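Local coordinates for SAM dependent methyltransferase (Agrobacterium tumefaciens, PDB 2IGT), which binds S-adenosylmethionine and probably transfers its methyl group to an acceptor substrate, at residues I138-W143 with G301-R306; E27-H32 with S325-K330; N146-A151 with Y226-T231. One frame throughout, in Å; residues are numbered along the deposited sequence. Where two conformers were deposited one is given.

Contact 1 (I138-W143 with G301-R306); sequences IVHWEW and GELVIR
Leu303 on strand 297-306 pushes its forked end against Val139 and His140, two successive residues in the first turn of helix 138-150, with one methyl for each. CD1 packs on the valine, 3.9 Å from Val139 CG2 and nearly as close to CB, the valine and leucine lying alongside with their ends pointing opposite ways. The second methyl, CD2, meets the imidazole obliquely and lies 4.0 Å from both His140 CD2 and His140 NE2. A fully staggered first torsion, with CG opposite the backbone N (chi1 174°), carries the leucine fork off the strand to the helix. No hydrogen bond joins the segments; the contact is apolar packing and is largely buried. In the next shell the histidine ring meets that of Phe324 with the planes inclined at about 60°, and also touches Leu37, Val270 and Thr272. On the strand, Leu303 is steadied by backbone bonds to Thr321 and Ser322, and its carbonyl oxygen also takes a bond from the Thr321 hydroxyl. The side chain of Leu303 is about 11 Å from the bound S-adenosylmethionine, so it does not line the cofactor. Such packing, with a helix laid against one face of a central sheet, belongs to the alpha-beta-alpha sandwich of the Rossmann-like, class I methyltransferase fold.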
loop_
_atom_site.group_PDB
_atom_site.type_symbol
_atom_site.label_atom_id
_atom_site.label_comp_id
_atom_site.label_asym_id
_atom_site.label_seq_id
_atom_site.Cartn_x
_atom_site.Cartn_y
_atom_site.Cartn_z
ATOM N N ILE A 138 28.445 0.288 -17.092
ATOM C CA ILE A 138 29.627 -0.501 -17.470
ATOM C C ILE A 138 30.940 0.280 -17.351
ATOM O O ILE A 138 31.976 -0.297 -17.039
ATOM C CB ILE A 138 29.512 -1.103 -18.886
ATOM C CG1 ILE A 138 30.559 -2.231 -19.064
ATOM C CG2 ILE A 138 29.635 0.005 -19.971
ATOM C CD1 ILE A 138 30.425 -3.062 -20.348
ATOM N N VAL A 139 30.897 1.595 -17.586
ATOM C CA VAL A 139 32.100 2.397 -17.386
ATOM C C VAL A 139 32.591 2.302 -15.912
ATOM O O VAL A 139 33.784 2.091 -15.674
ATOM C CB VAL A 139 31.907 3.861 -17.842
ATOM C CG1 VAL A 139 33.215 4.631 -17.758
ATOM C CG2 VAL A 139 31.353 3.892 -19.275
ATOM N N HIS A 140 31.683 2.432 -14.944
ATOM C CA HIS A 140 32.063 2.303 -13.522
ATOM C C HIS A 140 32.406 0.846 -13.187
ATOM O O HIS A 140 33.300 0.597 -12.386
ATOM C CB HIS A 140 30.960 2.796 -12.556
ATOM C CG HIS A 140 30.588 4.245 -12.726
ATOM N ND1 HIS A 140 31.486 5.280 -12.528
ATOM C CD2 HIS A 140 29.403 4.825 -13.040
ATOM C CE1 HIS A 140 30.876 6.434 -12.753
ATOM N NE2 HIS A 140 29.610 6.188 -13.059
ATOM N N TRP A 141 31.703 -0.113 -13.803
ATOM C CA TRP A 141 32.036 -1.532 -13.583
ATOM C C TRP A 141 33.434 -1.874 -14.055
ATOM O O TRP A 141 34.118 -2.699 -13.421
ATOM C CB TRP A 141 31.051 -2.481 -14.260
ATOM C CG TRP A 141 29.633 -2.240 -13.906
ATOM C CD1 TRP A 141 29.144 -1.662 -12.769
ATOM C CD2 TRP A 141 28.496 -2.597 -14.705
ATOM N NE1 TRP A 141 27.759 -1.608 -12.833
ATOM C CE2 TRP A 141 27.344 -2.176 -14.007
ATOM C CE3 TRP A 141 28.348 -3.221 -15.949
ATOM C CZ2 TRP A 141 26.044 -2.358 -14.515
ATOM C CZ3 TRP A 141 27.048 -3.389 -16.469
ATOM C CH2 TRP A 141 25.923 -2.963 -15.738
ATOM N N GLU A 142 33.849 -1.244 -15.159
ATOM C CA GLU A 142 35.198 -1.388 -15.696
ATOM C C GLU A 142 36.259 -0.851 -14.737
ATOM O O GLU A 142 37.292 -1.505 -14.516
ATOM C CB GLU A 142 35.296 -0.740 -17.090
ATOM C CG GLU A 142 34.617 -1.598 -18.167
ATOM C CD GLU A 142 34.405 -0.903 -19.512
ATOM O OE1 GLU A 142 34.319 0.346 -19.584
ATOM O OE2 GLU A 142 34.291 -1.636 -20.516
ATOM N N TRP A 143 35.997 0.332 -14.182
ATOM C CA TRP A 143 36.851 0.939 -13.155
ATOM C C TRP A 143 36.966 -0.013 -11.948
ATOM O O TRP A 143 38.056 -0.287 -11.460
ATOM C CB TRP A 143 36.354 2.336 -12.733
ATOM C CG TRP A 143 37.144 2.851 -11.561
ATOM C CD1 TRP A 143 38.301 3.595 -11.588
ATOM C CD2 TRP A 143 36.850 2.611 -10.184
ATOM N NE1 TRP A 143 38.747 3.824 -10.291
ATOM C CE2 TRP A 143 37.873 3.231 -9.416
ATOM C CE3 TRP A 143 35.809 1.934 -9.517
ATOM C CZ2 TRP A 143 37.880 3.195 -8.005
ATOM C CZ3 TRP A 143 35.819 1.900 -8.112
ATOM C CH2 TRP A 143 36.852 2.521 -7.376
ATOM N N GLY A 301 31.180 14.369 -13.074
ATOM C CA GLY A 301 30.595 14.796 -14.352
ATOM C C GLY A 301 29.343 14.000 -14.658
ATOM O O GLY A 301 28.600 13.611 -13.744
ATOM N N GLU A 302 29.125 13.745 -15.949
ATOM C CA GLU A 302 27.958 13.004 -16.409
ATOM C C GLU A 302 28.433 11.701 -17.044
ATOM O O GLU A 302 29.525 11.643 -17.612
ATOM C CB GLU A 302 27.124 13.850 -17.390
ATOM C CG GLU A 302 26.486 15.035 -16.667
ATOM C CD GLU A 302 25.566 15.888 -17.504
ATOM O OE1 GLU A 302 25.243 15.511 -18.658
ATOM O OE2 GLU A 302 25.165 16.952 -16.973
ATOM N N LEU A 303 27.616 10.668 -16.890
ATOM C CA LEU A 303 27.775 9.377 -17.574
ATOM C C LEU A 303 26.766 9.345 -18.729
ATOM O O LEU A 303 25.568 9.508 -18.506
ATOM C CB LEU A 303 27.496 8.217 -16.615
ATOM C CG LEU A 303 27.476 6.808 -17.219
ATOM C CD1 LEU A 303 28.857 6.428 -17.802
ATOM C CD2 LEU A 303 27.075 5.777 -16.151
ATOM N N VAL A 304 27.266 9.133 -19.951
ATOM C CA VAL A 304 26.426 9.252 -21.134
ATOM C C VAL A 304 26.554 7.981 -21.981
ATOM O O VAL A 304 27.551 7.226 -21.873
ATOM C CB VAL A 304 26.789 10.517 -21.970
ATOM C CG1 VAL A 304 26.951 11.729 -21.051
ATOM C CG2 VAL A 304 28.084 10.312 -22.742
ATOM N N ILE A 305 25.524 7.737 -22.784
ATOM C CA ILE A 305 25.530 6.700 -23.798
ATOM C C ILE A 305 25.501 7.412 -25.147
ATOM O O ILE A 305 24.721 8.350 -25.351
ATOM C CB ILE A 305 24.221 5.843 -23.754
ATOM C CG1 ILE A 305 24.047 5.135 -22.399
ATOM C CG2 ILE A 305 24.192 4.847 -24.921
ATOM C CD1 ILE A 305 22.586 4.606 -22.137
ATOM N N ARG A 306 26.316 6.939 -26.079
ATOM C CA ARG A 306 26.241 7.448 -27.422
ATOM C C ARG A 306 25.465 6.467 -28.312
ATOM O O ARG A 306 25.719 5.266 -28.288
ATOM C CB ARG A 306 27.645 7.710 -27.985
ATOM C CG ARG A 306 27.587 8.522 -29.283
ATOM C CD ARG A 306 28.968 8.926 -29.780
ATOM N NE ARG A 306 29.659 9.889 -28.908
ATOM C CZ ARG A 306 29.537 11.213 -28.996
ATOM N NH1 ARG A 306 28.709 11.767 -29.887
ATOM N NH2 ARG A 306 30.223 11.990 -28.165
#

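Contact 2 (E27-H32 with S325-K330); sequences ELPAEH and SRWEPK. With ACY (acetic acid), chain H.
Pro29 and Trp327 bring the two backbones nearest, with 8.4 Å between Pro29 CA and Trp327 CA, too far for main-chain pairing. From these points the chains run at about 90° to each other, and contact is made by side chains alone, at two separate places. In the buried one, the two side chains cross at about a right angle, and Pro29 CG sits 4.2 Å from Trp327 CD1, at the edge of the indole and near its plane. The neighbouring indole nitrogen, NE1, is bonded to the carbonyl oxygen of Gly295, which helps to fix the turn of the ring. In the exposed one, Lys330, the last ordered residue, bends back through chi3 and chi4 toward His32. Its NZ lies in the imidazole plane, 3.8 Å from His32 CE1, but the two are not bonded directly. A water bridges them, accepting from Lys330 NZ at 3.0 Å and lying 3.1 Å from His32 ND1. Within 325-330, Arg326 NE forms a salt bridge to Glu328 OE1 whose hydrogen bond is weak and bent (3.2 Å, N-H...O 123°), while Trp143 of helix 138-150 makes a cation-pi contact with Arg326 and hydrogen-bonds to Glu328 OE2. Arg326 NH1 and NH2 each donate to one oxygen of an acetate, probably from the crystallisation liquor, NH2 more directly to OXT (3.1 Å, 161°), which lies near the guanidinium plane. Strand 297-306 runs between strands 30-39 and 318-328 in the sheet, its Val298 touching Pro29 and its Val297 both His32 and Lys330, while helix 280-290 borders the contact through Arg288, bonded to Pro29 O, and Met287, packed on Ser325.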
loop_
_atom_site.group_PDB
_atom_site.type_symbol
_atom_site.label_atom_id
_atom_site.label_comp_id
_atom_site.label_asym_id
_atom_site.label_seq_id
_atom_site.Cartn_x
_atom_site.Cartn_y
_atom_site.Cartn_z
ATOM N N GLU A 27 42.951 20.179 3.615
ATOM C CA GLU A 27 42.742 20.662 2.261
ATOM C C GLU A 27 41.793 19.763 1.488
ATOM O O GLU A 27 41.763 18.546 1.692
ATOM C CB GLU A 27 44.082 20.721 1.529
ATOM C CG GLU A 27 45.125 21.613 2.192
ATOM C CD GLU A 27 44.640 23.053 2.331
ATOM O OE1 GLU A 27 44.326 23.676 1.294
ATOM O OE2 GLU A 27 44.570 23.556 3.476
ATOM N N LEU A 28 41.024 20.376 0.594
ATOM C CA LEU A 28 40.171 19.638 -0.324
ATOM C C LEU A 28 41.052 18.824 -1.260
ATOM O O LEU A 28 42.167 19.250 -1.601
ATOM C CB LEU A 28 39.307 20.595 -1.137
ATOM C CG LEU A 28 38.319 21.481 -0.366
ATOM C CD1 LEU A 28 37.730 22.543 -1.280
ATOM C CD2 LEU A 28 37.227 20.647 0.249
ATOM N N PRO A 29 40.577 17.639 -1.661
ATOM C CA PRO A 29 41.323 16.863 -2.665
ATOM C C PRO A 29 41.452 17.648 -3.985
ATOM O O PRO A 29 40.695 18.597 -4.225
ATOM C CB PRO A 29 40.437 15.632 -2.906
ATOM C CG PRO A 29 39.458 15.584 -1.765
ATOM C CD PRO A 29 39.338 16.966 -1.205
ATOM N N ALA A 30 42.383 17.229 -4.832
ATOM C CA ALA A 30 42.462 17.720 -6.204
ATOM C C ALA A 30 41.150 17.390 -6.929
ATOM O O ALA A 30 40.368 16.539 -6.485
ATOM C CB ALA A 30 43.656 17.093 -6.925
ATOM N N GLU A 31 40.886 18.071 -8.038
ATOM C CA GLU A 31 39.636 17.823 -8.742
ATOM C C GLU A 31 39.896 17.714 -10.233
ATOM O O GLU A 31 40.815 18.375 -10.764
ATOM C CB GLU A 31 38.635 18.936 -8.423
ATOM C CG GLU A 31 39.207 20.338 -8.620
ATOM C CD GLU A 31 38.163 21.432 -8.438
ATOM O OE1 GLU A 31 37.012 21.115 -8.086
ATOM O OE2 GLU A 31 38.504 22.617 -8.654
ATOM N N HIS A 32 39.141 16.832 -10.885
ATOM C CA HIS A 32 39.032 16.803 -12.345
ATOM C C HIS A 32 37.542 16.942 -12.640
ATOM O O HIS A 32 36.749 16.076 -12.281
ATOM C CB HIS A 32 39.543 15.482 -12.927
ATOM C CG HIS A 32 41.005 15.227 -12.691
ATOM N ND1 HIS A 32 41.526 13.955 -12.574
ATOM C CD2 HIS A 32 42.055 16.075 -12.555
ATOM C CE1 HIS A 32 42.834 14.028 -12.384
ATOM N NE2 HIS A 32 43.181 15.304 -12.364
ATOM N N SER A 325 30.321 11.133 -9.132
ATOM C CA SER A 325 31.478 11.717 -8.503
ATOM C C SER A 325 32.276 10.579 -7.861
ATOM O O SER A 325 31.714 9.752 -7.148
ATOM C CB SER A 325 31.046 12.728 -7.437
ATOM O OG SER A 325 32.203 13.351 -6.904
ATOM N N ARG A 326 33.587 10.552 -8.116
ATOM C CA ARG A 326 34.442 9.485 -7.648
ATOM C C ARG A 326 35.683 10.054 -6.952
ATOM O O ARG A 326 36.452 10.828 -7.548
ATOM C CB ARG A 326 34.866 8.604 -8.825
ATOM C CG ARG A 326 35.844 7.483 -8.468
ATOM C CD ARG A 326 36.077 6.640 -9.711
ATOM N NE ARG A 326 36.857 7.422 -10.662
ATOM C CZ ARG A 326 36.767 7.343 -11.980
ATOM N NH1 ARG A 326 35.907 6.508 -12.559
ATOM N NH2 ARG A 326 37.548 8.120 -12.717
ATOM N N TRP A 327 35.849 9.675 -5.688
ATOM C CA TRP A 327 37.072 9.950 -4.950
ATOM C C TRP A 327 38.013 8.748 -5.086
ATOM O O TRP A 327 37.584 7.596 -4.962
ATOM C CB TRP A 327 36.810 10.246 -3.454
ATOM C CG TRP A 327 38.140 10.391 -2.692
ATOM C CD1 TRP A 327 38.907 11.530 -2.565
ATOM C CD2 TRP A 327 38.880 9.339 -2.054
ATOM N NE1 TRP A 327 40.058 11.250 -1.843
ATOM C CE2 TRP A 327 40.071 9.912 -1.536
ATOM C CE3 TRP A 327 38.650 7.965 -1.870
ATOM C CZ2 TRP A 327 41.019 9.159 -0.836
ATOM C CZ3 TRP A 327 39.608 7.212 -1.153
ATOM C CH2 TRP A 327 40.769 7.812 -0.658
ATOM N N GLU A 328 39.294 9.028 -5.327
ATOM C CA GLU A 328 40.330 8.002 -5.361
ATOM C C GLU A 328 41.574 8.581 -4.708
ATOM O O GLU A 328 41.812 9.807 -4.813
ATOM C CB GLU A 328 40.705 7.640 -6.799
ATOM C CG GLU A 328 39.669 6.854 -7.588
ATOM C CD GLU A 328 40.149 6.593 -8.999
ATOM O OE1 GLU A 328 39.978 7.484 -9.857
ATOM O OE2 GLU A 328 40.708 5.512 -9.255
ATOM N N PRO A 329 42.405 7.709 -4.083
ATOM C CA PRO A 329 43.619 8.219 -3.456
ATOM C C PRO A 329 44.637 8.633 -4.503
ATOM O O PRO A 329 45.593 9.349 -4.171
ATOM C CB PRO A 329 44.129 7.014 -2.649
ATOM C CG PRO A 329 43.670 5.845 -3.406
ATOM C CD PRO A 329 42.292 6.243 -3.923
ATOM N N LYS A 330 44.401 8.202 -5.743
ATOM C CA LYS A 330 45.287 8.408 -6.884
ATOM C C LYS A 330 46.646 9.012 -6.550
ATOM O O LYS A 330 47.516 8.286 -6.037
ATOM C CB LYS A 330 44.580 9.127 -8.050
ATOM C CG LYS A 330 43.954 8.143 -9.066
ATOM C CD LYS A 330 42.780 8.743 -9.872
ATOM C CE LYS A 330 43.088 8.987 -11.368
ATOM N NZ LYS A 330 43.534 10.404 -11.697
HETATM C C ACY H . 37.146 6.236 -16.140
HETATM O O ACY H . 36.705 5.299 -15.446
HETATM O OXT ACY H . 37.529 7.336 -15.673
HETATM C CH3 ACY H . 37.214 6.035 -17.632
HETATM O O HOH W 1 40.715 11.288 -11.167
#

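Contact 3 (N146-A151 with Y226-T231); sequences NAVETA and YDIILT
Ile228, Ala147 and Val148 join the end of helix 138-150 to strand 228-231, within the Rossmann-like fold of class I methyltransferases. The strand is an inner one, between strands 156-160 and 268-273, and the helix packs on a face of the sheet they form. Ile228 gives up the largest area, and its close contacts are made by the terminal CD1. This methyl comes to 3.7 Å from Ala147 CB, a snug fit for two carbons, and is 4.4 Å from Val148 CG2, a looser touch at the flank. The extended outer torsion of the isoleucine (chi2 175°) pushes CD1 out from the strand so that it can span the gap to the helix; the alpha carbons of Ala147 and Ile228 stay 8.8 Å apart. The small alanine directly faces the strand, while Val148 is turned aside and also packs on Val157 and Ala174. Trp143 and Leu144, one turn earlier in the helix, complete its grip on Ile228. The strand is pinned at its start by Asp227, whose OD1 makes a salt bridge with Arg153 and whose OD2 accepts from the backbone N of Lys156. Thr150 is tied back to Asn146: both its backbone N, at 3.0 Å, and its hydroxyl OG1, at 2.7 Å, donate to Asn146 O. They reach that oxygen from opposite faces of its carbonyl plane, with OG1 tilted 34° out of it.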
loop_
_atom_site.group_PDB
_atom_site.type_symbol
_atom_site.label_atom_id
_atom_site.label_comp_id
_atom_site.label_asym_id
_atom_site.label_seq_id
_atom_site.Cartn_x
_atom_site.Cartn_y
_atom_site.Cartn_z
ATOM N N ASN A 146 38.896 -3.397 -12.862
ATOM C CA ASN A 146 40.324 -3.068 -12.863
ATOM C C ASN A 146 40.893 -2.909 -11.446
ATOM O O ASN A 146 41.937 -3.492 -11.121
ATOM C CB ASN A 146 40.608 -1.789 -13.660
ATOM C CG ASN A 146 42.081 -1.358 -13.559
ATOM O OD1 ASN A 146 42.427 -0.421 -12.838
ATOM N ND2 ASN A 146 42.951 -2.090 -14.241
ATOM N N ALA A 147 40.214 -2.117 -10.615
ATOM C CA ALA A 147 40.666 -1.888 -9.246
ATOM C C ALA A 147 40.787 -3.205 -8.458
ATOM O O ALA A 147 41.804 -3.423 -7.812
ATOM C CB ALA A 147 39.758 -0.904 -8.507
ATOM N N VAL A 148 39.780 -4.079 -8.562
ATOM C CA VAL A 148 39.780 -5.347 -7.817
ATOM C C VAL A 148 40.846 -6.301 -8.373
ATOM O O VAL A 148 41.635 -6.864 -7.610
ATOM C CB VAL A 148 38.376 -6.040 -7.798
ATOM C CG1 VAL A 148 38.439 -7.434 -7.117
ATOM C CG2 VAL A 148 37.344 -5.165 -7.084
ATOM N N GLU A 149 40.901 -6.430 -9.701
ATOM C CA GLU A 149 41.764 -7.443 -10.325
ATOM C C GLU A 149 43.246 -7.076 -10.374
ATOM O O GLU A 149 44.098 -7.955 -10.603
ATOM C CB GLU A 149 41.246 -7.820 -11.720
ATOM C CG GLU A 149 41.704 -6.880 -12.808
ATOM C CD GLU A 149 40.981 -7.074 -14.120
ATOM O OE1 GLU A 149 40.064 -7.918 -14.226
ATOM O OE2 GLU A 149 41.328 -6.344 -15.052
ATOM N N THR A 150 43.563 -5.798 -10.170
ATOM C CA THR A 150 44.958 -5.364 -10.078
ATOM C C THR A 150 45.443 -5.176 -8.637
ATOM O O THR A 150 46.639 -4.963 -8.416
ATOM C CB THR A 150 45.248 -4.070 -10.899
ATOM O OG1 THR A 150 44.469 -3.003 -10.387
ATOM C CG2 THR A 150 44.955 -4.243 -12.373
ATOM N N ALA A 151 44.533 -5.243 -7.657
ATOM C CA ALA A 151 44.905 -5.145 -6.239
ATOM C C ALA A 151 45.718 -6.372 -5.813
ATOM O O ALA A 151 45.551 -7.457 -6.376
ATOM C CB ALA A 151 43.659 -4.998 -5.369
ATOM N N TYR A 226 35.773 -0.795 4.371
ATOM C CA TYR A 226 35.734 -1.312 3.003
ATOM C C TYR A 226 36.772 -0.579 2.162
ATOM O O TYR A 226 37.093 0.594 2.408
ATOM C CB TYR A 226 34.344 -1.065 2.385
ATOM C CG TYR A 226 33.230 -1.789 3.113
ATOM C CD1 TYR A 226 32.826 -3.043 2.691
ATOM C CD2 TYR A 226 32.609 -1.223 4.253
ATOM C CE1 TYR A 226 31.802 -3.720 3.329
ATOM C CE2 TYR A 226 31.586 -1.909 4.922
ATOM C CZ TYR A 226 31.183 -3.164 4.428
ATOM O OH TYR A 226 30.179 -3.904 5.032
ATOM N N ASP A 227 37.295 -1.281 1.173
ATOM C CA ASP A 227 38.308 -0.730 0.279
ATOM C C ASP A 227 37.667 0.059 -0.849
ATOM O O ASP A 227 38.261 1.024 -1.362
ATOM C CB ASP A 227 39.161 -1.852 -0.278
ATOM C CG ASP A 227 39.847 -2.648 0.825
ATOM O OD1 ASP A 227 40.679 -2.071 1.556
ATOM O OD2 ASP A 227 39.527 -3.843 0.982
ATOM N N ILE A 228 36.477 -0.373 -1.263
ATOM C CA ILE A 228 35.723 0.358 -2.287
ATOM C C ILE A 228 34.275 0.465 -1.854
ATOM O O ILE A 228 33.682 -0.520 -1.388
ATOM C CB ILE A 228 35.836 -0.302 -3.719
ATOM C CG1 ILE A 228 37.312 -0.302 -4.188
ATOM C CG2 ILE A 228 34.840 0.388 -4.738
ATOM C CD1 ILE A 228 37.594 -1.014 -5.521
ATOM N N ILE A 229 33.706 1.665 -1.996
ATOM C CA ILE A 229 32.296 1.850 -1.711
ATOM C C ILE A 229 31.641 2.456 -2.935
ATOM O O ILE A 229 32.108 3.483 -3.441
ATOM C CB ILE A 229 32.048 2.776 -0.474
ATOM C CG1 ILE A 229 32.628 2.149 0.795
ATOM C CG2 ILE A 229 30.499 3.048 -0.288
ATOM C CD1 ILE A 229 32.622 3.110 2.014
ATOM N N LEU A 230 30.601 1.788 -3.424
ATOM C CA LEU A 230 29.737 2.334 -4.475
ATOM C C LEU A 230 28.376 2.652 -3.885
ATOM O O LEU A 230 27.846 1.876 -3.094
ATOM C CB LEU A 230 29.548 1.327 -5.610
ATOM C CG LEU A 230 30.788 0.492 -5.929
ATOM C CD1 LEU A 230 30.393 -0.716 -6.802
ATOM C CD2 LEU A 230 31.877 1.347 -6.587
ATOM N N THR A 231 27.810 3.787 -4.272
ATOM C CA THR A 231 26.471 4.128 -3.785
ATOM C C THR A 231 25.673 4.796 -4.883
ATOM O O THR A 231 26.156 5.737 -5.542
ATOM C CB THR A 231 26.528 4.938 -2.458
ATOM O OG1 THR A 231 25.197 5.148 -1.949
ATOM C CG2 THR A 231 27.284 6.295 -2.613
#

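How the contacts relate
All three contacts lie on one mixed sheet, whose order 205-208, 177-181, 156-160, 228-231, 268-273, 318-328, 297-306 is that of class I methyltransferases, with strand 30-39 added at the edge. Their centres are about 16 to 18 Å apart. Contacts 1 and 3 use opposite ends of helix 138-150, which thus spans from strand 297-306 to strand 228-231. Contact 2 ties the N-terminal strand to the C-terminal one; its loop encloses that of contact 1, which in turn encloses contact 3. Trp143 of contact 1 touches residues of both other contacts, with Trp143 CZ3 packed 3.8 Å from Ile228 CG2. Strand 30-39 thus extends the edge of the methyltransferase sheet beside strand 297-306.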